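PDB 3AYV: xylose isomerase-like TIM barrel domain-containing protein from Thermus thermophilus, which is of unknown function but binds zinc ions, may help protect against oxidative stress and is possibly a phosphodiester-cleaving enzyme. Local coordinates for residues A[91-105]-A[130-144]. Sequence-based numbering, arbitrary orientation.
With ZN (zinc ion), chain E; ZN (zinc ion), chain F.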
loop_
_atom_site.group_PDB
_atom_site.type_symbol
_atom_site.label_atom_id
_atom_site.label_comp_id
_atom_site.label_asym_id
_atom_site.label_seq_id
_atom_site.Cartn_x
_atom_site.Cartn_y
_atom_site.Cartn_z
ATOM N N ASP A 91 -0.641 6.278 10.999
ATOM C CA ASP A 91 -2.019 5.849 11.225
ATOM C C ASP A 91 -2.268 4.465 10.622
ATOM O O ASP A 91 -3.004 3.658 11.196
ATOM C CB ASP A 91 -3.066 6.892 10.776
ATOM C CG ASP A 91 -3.016 7.221 9.261
ATOM O OD1 ASP A 91 -2.128 6.737 8.508
ATOM O OD2 ASP A 91 -3.909 7.981 8.820
ATOM N N ARG A 92 -1.588 4.193 9.503
ATOM C CA ARG A 92 -1.813 2.948 8.739
ATOM C C ARG A 92 -0.485 2.368 8.264
ATOM O O ARG A 92 0.505 3.105 8.098
ATOM C CB ARG A 92 -2.680 3.263 7.512
ATOM C CG ARG A 92 -4.086 3.712 7.850
ATOM C CD ARG A 92 -4.718 4.576 6.762
ATOM N NE ARG A 92 -6.123 4.809 7.108
ATOM C CZ ARG A 92 -7.122 4.931 6.238
ATOM N NH1 ARG A 92 -6.906 4.831 4.937
ATOM N NH2 ARG A 92 -8.359 5.137 6.691
ATOM N N ALA A 93 -0.466 1.045 8.031
ATOM C CA ALA A 93 0.724 0.374 7.486
ATOM C C ALA A 93 0.230 -0.561 6.411
ATOM O O ALA A 93 -0.703 -1.361 6.646
ATOM C CB ALA A 93 1.493 -0.419 8.577
ATOM N N VAL A 94 0.854 -0.481 5.242
ATOM C CA VAL A 94 0.376 -1.233 4.072
ATOM C C VAL A 94 1.369 -2.348 3.785
ATOM O O VAL A 94 2.587 -2.147 3.909
ATOM C CB VAL A 94 0.302 -0.312 2.827
ATOM C CG1 VAL A 94 -0.167 -1.105 1.600
ATOM C CG2 VAL A 94 -0.662 0.874 3.082
ATOM N N PHE A 95 0.857 -3.517 3.370
ATOM C CA PHE A 95 1.737 -4.649 3.073
ATOM C C PHE A 95 1.112 -5.466 1.934
ATOM O O PHE A 95 -0.086 -5.314 1.608
ATOM C CB PHE A 95 1.994 -5.510 4.338
ATOM C CG PHE A 95 0.821 -6.374 4.717
ATOM C CD1 PHE A 95 -0.248 -5.833 5.431
ATOM C CD2 PHE A 95 0.775 -7.724 4.349
ATOM C CE1 PHE A 95 -1.357 -6.607 5.754
ATOM C CE2 PHE A 95 -0.336 -8.524 4.675
ATOM C CZ PHE A 95 -1.404 -7.960 5.384
ATOM N N HIS A 96 1.939 -6.289 1.286
ATOM C CA HIS A 96 1.470 -7.160 0.200
ATOM C C HIS A 96 1.219 -8.569 0.717
ATOM O O HIS A 96 1.775 -8.946 1.749
ATOM C CB HIS A 96 2.581 -7.300 -0.860
ATOM C CG HIS A 96 2.857 -6.044 -1.619
ATOM N ND1 HIS A 96 3.754 -6.008 -2.667
ATOM C CD2 HIS A 96 2.352 -4.795 -1.515
ATOM C CE1 HIS A 96 3.809 -4.781 -3.158
ATOM N NE2 HIS A 96 2.978 -4.025 -2.469
ATOM N N SER A 97 0.440 -9.371 -0.021
ATOM C CA SER A 97 0.165 -10.759 0.438
ATOM C C SER A 97 1.360 -11.720 0.346
ATOM O O SER A 97 1.362 -12.777 1.004
ATOM C CB SER A 97 -1.036 -11.359 -0.313
ATOM O OG SER A 97 -0.643 -11.785 -1.621
ATOM N N GLY A 98 2.340 -11.384 -0.484
ATOM C CA GLY A 98 3.483 -12.273 -0.677
ATOM C C GLY A 98 3.281 -13.244 -1.846
ATOM O O GLY A 98 4.210 -13.978 -2.218
ATOM N N ILE A 99 2.090 -13.230 -2.441
ATOM C CA ILE A 99 1.786 -14.184 -3.538
ATOM C C ILE A 99 2.747 -13.935 -4.736
ATOM O O ILE A 99 2.981 -12.780 -5.104
ATOM C CB ILE A 99 0.302 -14.137 -3.942
ATOM C CG1 ILE A 99 -0.054 -15.387 -4.779
ATOM C CG2 ILE A 99 -0.036 -12.817 -4.746
ATOM C CD1 ILE A 99 -1.537 -15.428 -5.268
ATOM N N PRO A 100 3.354 -15.005 -5.281
ATOM C CA PRO A 100 4.204 -14.888 -6.491
ATOM C C PRO A 100 3.358 -14.476 -7.672
ATOM O O PRO A 100 2.166 -14.727 -7.687
ATOM C CB PRO A 100 4.673 -16.333 -6.751
ATOM C CG PRO A 100 4.462 -17.069 -5.479
ATOM C CD PRO A 100 3.292 -16.391 -4.771
ATOM N N HIS A 101 3.976 -13.883 -8.684
ATOM C CA HIS A 101 3.247 -13.584 -9.883
ATOM C C HIS A 101 2.806 -14.859 -10.605
ATOM O O HIS A 101 3.532 -15.849 -10.597
ATOM C CB HIS A 101 4.140 -12.808 -10.854
ATOM C CG HIS A 101 3.437 -12.522 -12.118
ATOM N ND1 HIS A 101 2.433 -11.573 -12.202
ATOM C CD2 HIS A 101 3.484 -13.137 -13.321
ATOM C CE1 HIS A 101 1.925 -11.593 -13.424
ATOM N NE2 HIS A 101 2.548 -12.531 -14.120
ATOM N N GLY A 102 1.624 -14.822 -11.212
ATOM C CA GLY A 102 1.204 -15.874 -12.138
ATOM C C GLY A 102 0.576 -17.114 -11.520
ATOM O O GLY A 102 0.492 -18.164 -12.177
ATOM N N ARG A 103 0.102 -17.015 -10.272
ATOM C CA ARG A 103 -0.659 -18.122 -9.701
ATOM C C ARG A 103 -2.041 -18.171 -10.351
ATOM O O ARG A 103 -2.582 -17.123 -10.752
ATOM C CB ARG A 103 -0.815 -17.974 -8.174
ATOM C CG ARG A 103 0.502 -17.878 -7.396
ATOM C CD ARG A 103 1.573 -18.873 -7.894
ATOM N NE ARG A 103 1.492 -20.145 -7.210
ATOM C CZ ARG A 103 2.160 -21.245 -7.574
ATOM N NH1 ARG A 103 2.955 -21.260 -8.654
ATOM N NH2 ARG A 103 2.021 -22.332 -6.854
ATOM N N THR A 104 -2.630 -19.368 -10.432
ATOM C CA THR A 104 -3.996 -19.516 -10.913
ATOM C C THR A 104 -4.972 -19.029 -9.842
ATOM O O THR A 104 -4.581 -18.876 -8.688
ATOM C CB THR A 104 -4.355 -21.007 -11.200
ATOM O OG1 THR A 104 -4.295 -21.756 -9.975
ATOM C CG2 THR A 104 -3.358 -21.609 -12.215
ATOM N N PRO A 105 -6.227 -18.758 -10.225
ATOM C CA PRO A 105 -7.234 -18.443 -9.195
ATOM C C PRO A 105 -7.309 -19.482 -8.077
ATOM O O PRO A 105 -7.493 -19.106 -6.910
ATOM C CB PRO A 105 -8.538 -18.394 -10.007
ATOM C CG PRO A 105 -8.068 -17.775 -11.342
ATOM C CD PRO A 105 -6.771 -18.548 -11.587
ATOM N N GLY A 130 -1.706 0.414 17.842
ATOM C CA GLY A 130 -2.693 1.372 17.403
ATOM C C GLY A 130 -2.518 1.774 15.945
ATOM O O GLY A 130 -2.935 2.854 15.544
ATOM N N VAL A 131 -1.914 0.889 15.163
ATOM C CA VAL A 131 -1.675 1.115 13.729
ATOM C C VAL A 131 -2.671 0.249 12.955
ATOM O O VAL A 131 -2.836 -0.949 13.248
ATOM C CB VAL A 131 -0.229 0.714 13.367
ATOM C CG1 VAL A 131 0.019 0.807 11.833
ATOM C CG2 VAL A 131 0.800 1.554 14.176
ATOM N N ARG A 132 -3.370 0.856 11.995
ATOM C CA ARG A 132 -4.341 0.133 11.175
ATOM C C ARG A 132 -3.594 -0.605 10.046
ATOM O O ARG A 132 -2.855 0.029 9.298
ATOM C CB ARG A 132 -5.320 1.134 10.563
ATOM C CG ARG A 132 -6.292 0.585 9.514
ATOM C CD ARG A 132 -7.255 -0.465 10.111
ATOM N NE ARG A 132 -8.344 -0.778 9.188
ATOM C CZ ARG A 132 -9.248 -1.730 9.406
ATOM N NH1 ARG A 132 -9.185 -2.439 10.523
ATOM N NH2 ARG A 132 -10.212 -1.978 8.511
ATOM N N LEU A 133 -3.787 -1.928 9.945
ATOM C CA LEU A 133 -3.035 -2.755 8.973
ATOM C C LEU A 133 -3.842 -2.902 7.708
ATOM O O LEU A 133 -5.035 -3.200 7.759
ATOM C CB LEU A 133 -2.765 -4.146 9.555
ATOM C CG LEU A 133 -1.712 -5.045 8.927
ATOM C CD1 LEU A 133 -0.308 -4.390 8.983
ATOM C CD2 LEU A 133 -1.669 -6.423 9.594
ATOM N N LEU A 134 -3.195 -2.707 6.558
ATOM C CA LEU A 134 -3.921 -2.740 5.288
ATOM C C LEU A 134 -3.212 -3.665 4.329
ATOM O O LEU A 134 -2.026 -3.514 4.091
ATOM C CB LEU A 134 -4.001 -1.352 4.635
ATOM C CG LEU A 134 -4.568 -0.237 5.516
ATOM C CD1 LEU A 134 -4.272 1.111 4.881
ATOM C CD2 LEU A 134 -6.077 -0.468 5.683
ATOM N N LEU A 135 -3.964 -4.597 3.762
ATOM C CA LEU A 135 -3.436 -5.481 2.717
ATOM C C LEU A 135 -3.712 -4.897 1.340
ATOM O O LEU A 135 -4.855 -4.559 1.016
ATOM C CB LEU A 135 -4.111 -6.870 2.867
ATOM C CG LEU A 135 -3.851 -7.972 1.828
ATOM C CD1 LEU A 135 -2.348 -8.203 1.686
ATOM C CD2 LEU A 135 -4.570 -9.214 2.290
ATOM N N GLU A 136 -2.660 -4.799 0.516
ATOM C CA GLU A 136 -2.752 -4.206 -0.833
ATOM C C GLU A 136 -2.753 -5.328 -1.876
ATOM O O GLU A 136 -2.039 -6.327 -1.691
ATOM C CB GLU A 136 -1.536 -3.296 -1.037
ATOM C CG GLU A 136 -1.445 -2.653 -2.374
ATOM C CD GLU A 136 -0.073 -2.062 -2.652
ATOM O OE1 GLU A 136 0.751 -1.896 -1.743
ATOM O OE2 GLU A 136 0.187 -1.747 -3.810
ATOM N N ASN A 137 -3.565 -5.206 -2.938
ATOM C CA ASN A 137 -3.489 -6.206 -4.015
ATOM C C ASN A 137 -2.180 -5.997 -4.787
ATOM O O ASN A 137 -1.760 -4.854 -5.020
ATOM C CB ASN A 137 -4.686 -6.117 -4.982
ATOM C CG ASN A 137 -4.829 -4.734 -5.635
ATOM O OD1 ASN A 137 -5.050 -3.738 -4.948
ATOM N ND2 ASN A 137 -4.685 -4.676 -6.976
ATOM N N SER A 138 -1.581 -7.111 -5.202
ATOM C CA SER A 138 -0.361 -7.110 -5.989
ATOM C C SER A 138 -0.549 -8.033 -7.197
ATOM O O SER A 138 -1.046 -7.580 -8.233
ATOM C CB SER A 138 0.853 -7.474 -5.113
ATOM O OG SER A 138 0.680 -8.730 -4.458
ATOM N N HIS A 139 -0.291 -9.329 -7.027
ATOM C CA HIS A 139 -0.340 -10.297 -8.108
ATOM C C HIS A 139 -1.527 -11.244 -8.065
ATOM O O HIS A 139 -1.580 -12.162 -8.880
ATOM C CB HIS A 139 0.982 -11.115 -8.160
ATOM C CG HIS A 139 2.177 -10.257 -8.410
ATOM N ND1 HIS A 139 2.556 -9.864 -9.675
ATOM C CD2 HIS A 139 3.035 -9.650 -7.551
ATOM C CE1 HIS A 139 3.614 -9.074 -9.590
ATOM N NE2 HIS A 139 3.923 -8.926 -8.309
ATOM N N GLU A 140 -2.489 -11.019 -7.152
ATOM C CA GLU A 140 -3.646 -11.923 -7.066
ATOM C C GLU A 140 -4.427 -11.809 -8.369
ATOM O O GLU A 140 -4.621 -10.704 -8.876
ATOM C CB GLU A 140 -4.577 -11.607 -5.871
ATOM C CG GLU A 140 -3.915 -11.754 -4.482
ATOM C CD GLU A 140 -3.060 -10.553 -4.104
ATOM O OE1 GLU A 140 -3.001 -9.558 -4.856
ATOM O OE2 GLU A 140 -2.413 -10.611 -3.037
ATOM N N PRO A 141 -4.829 -12.952 -8.933
ATOM C CA PRO A 141 -5.554 -12.825 -10.208
ATOM C C PRO A 141 -6.962 -12.206 -10.087
ATOM O O PRO A 141 -7.431 -11.605 -11.058
ATOM C CB PRO A 141 -5.567 -14.257 -10.773
ATOM C CG PRO A 141 -5.193 -15.175 -9.636
ATOM C CD PRO A 141 -4.370 -14.329 -8.654
ATOM N N HIS A 142 -7.594 -12.303 -8.910
ATOM C CA HIS A 142 -8.982 -11.885 -8.709
ATOM C C HIS A 142 -9.177 -11.582 -7.218
ATOM O O HIS A 142 -8.540 -12.223 -6.364
ATOM C CB HIS A 142 -9.947 -13.021 -9.162
ATOM C CG HIS A 142 -11.399 -12.646 -9.137
ATOM N ND1 HIS A 142 -12.153 -12.608 -7.978
ATOM C CD2 HIS A 142 -12.244 -12.298 -10.143
ATOM C CE1 HIS A 142 -13.386 -12.225 -8.264
ATOM N NE2 HIS A 142 -13.471 -12.040 -9.575
ATOM N N PRO A 143 -10.032 -10.590 -6.895
ATOM C CA PRO A 143 -10.240 -10.140 -5.517
ATOM C C PRO A 143 -10.805 -11.232 -4.602
ATOM O O PRO A 143 -10.683 -11.128 -3.371
ATOM C CB PRO A 143 -11.220 -8.957 -5.656
ATOM C CG PRO A 143 -11.825 -9.108 -7.026
ATOM C CD PRO A 143 -10.749 -9.737 -7.861
ATOM N N GLU A 144 -11.392 -12.281 -5.190
ATOM C CA GLU A 144 -11.900 -13.417 -4.392
ATOM C C GLU A 144 -10.824 -14.078 -3.523
ATOM O O GLU A 144 -11.168 -14.702 -2.523
ATOM C CB GLU A 144 -12.560 -14.471 -5.281
ATOM C CG GLU A 144 -11.508 -15.247 -6.060
ATOM C CD GLU A 144 -12.056 -16.220 -7.069
ATOM O OE1 GLU A 144 -13.300 -16.371 -7.153
ATOM O OE2 GLU A 144 -11.221 -16.839 -7.787
HETATM ZN ZN ZN E . 2.513 -1.682 -2.520
HETATM ZN ZN ZN F . 0.541 0.158 -4.663
HETATM O O HOH W 1 -4.347 4.091 13.596
HETATM O O HOH W 2 -0.909 -8.519 -2.395
HETATM O O HOH W 3 2.756 -10.171 -3.287
HETATM O O HOH W 4 -0.435 -14.673 -8.623
HETATM O O HOH W 5 -0.525 -12.721 -11.373
HETATM O O HOH W 6 -8.764 -16.682 -6.688
HETATM O O HOH W 7 2.688 0.250 -3.332
HETATM O O HOH W 8 4.397 -1.741 -4.100
HETATM O O HOH W 9 2.493 0.353 -6.081
#
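His96 and Glu136 lie side by side and share a zinc ion, bound by His96 NE2 at 2.4 Å and Glu136 OE1 at 1.9 Å. Glu136 CG, anti to the backbone N (chi1 178°), extends the carboxylate so that OE2 reaches a second zinc ion at 2.1 Å. Backbone bonds run Arg132 N to Asp91 O, Ala93 N to Arg132 O, Leu134 N to Ala93 O, Phe95 N to Leu134 O and Glu136 N to Phe95 O, the alternation of a parallel pair, in agreement with the 31° between strand directions. On the face bearing Ala93, Leu135 CD1 lies off-centre over the Phe95 ring, 4.1 Å from its centroid, while Leu133 CG approaches Phe95 CE1 at 3.6 Å. Beyond the strands, Ser97 OG donates to Glu140 OE2 (2.6 Å) on its anti side, 27° out of the carboxylate plane, and accepts from Ile99 N in an ST turn; Glu140 OE1 takes Ser138 N through its syn lone pair. With an alanine at Glu140, the Ser97 hydroxyl and Ser138 N would probably be left without their carboxylate acceptor. Farther out, His101 ND1 and His139 ND1 share a hydrogen bond (3.1 Å). Strands 52-55 and 158-162 flank the pair in the eight-stranded barrel; His55 completes the first zinc's protein ligands.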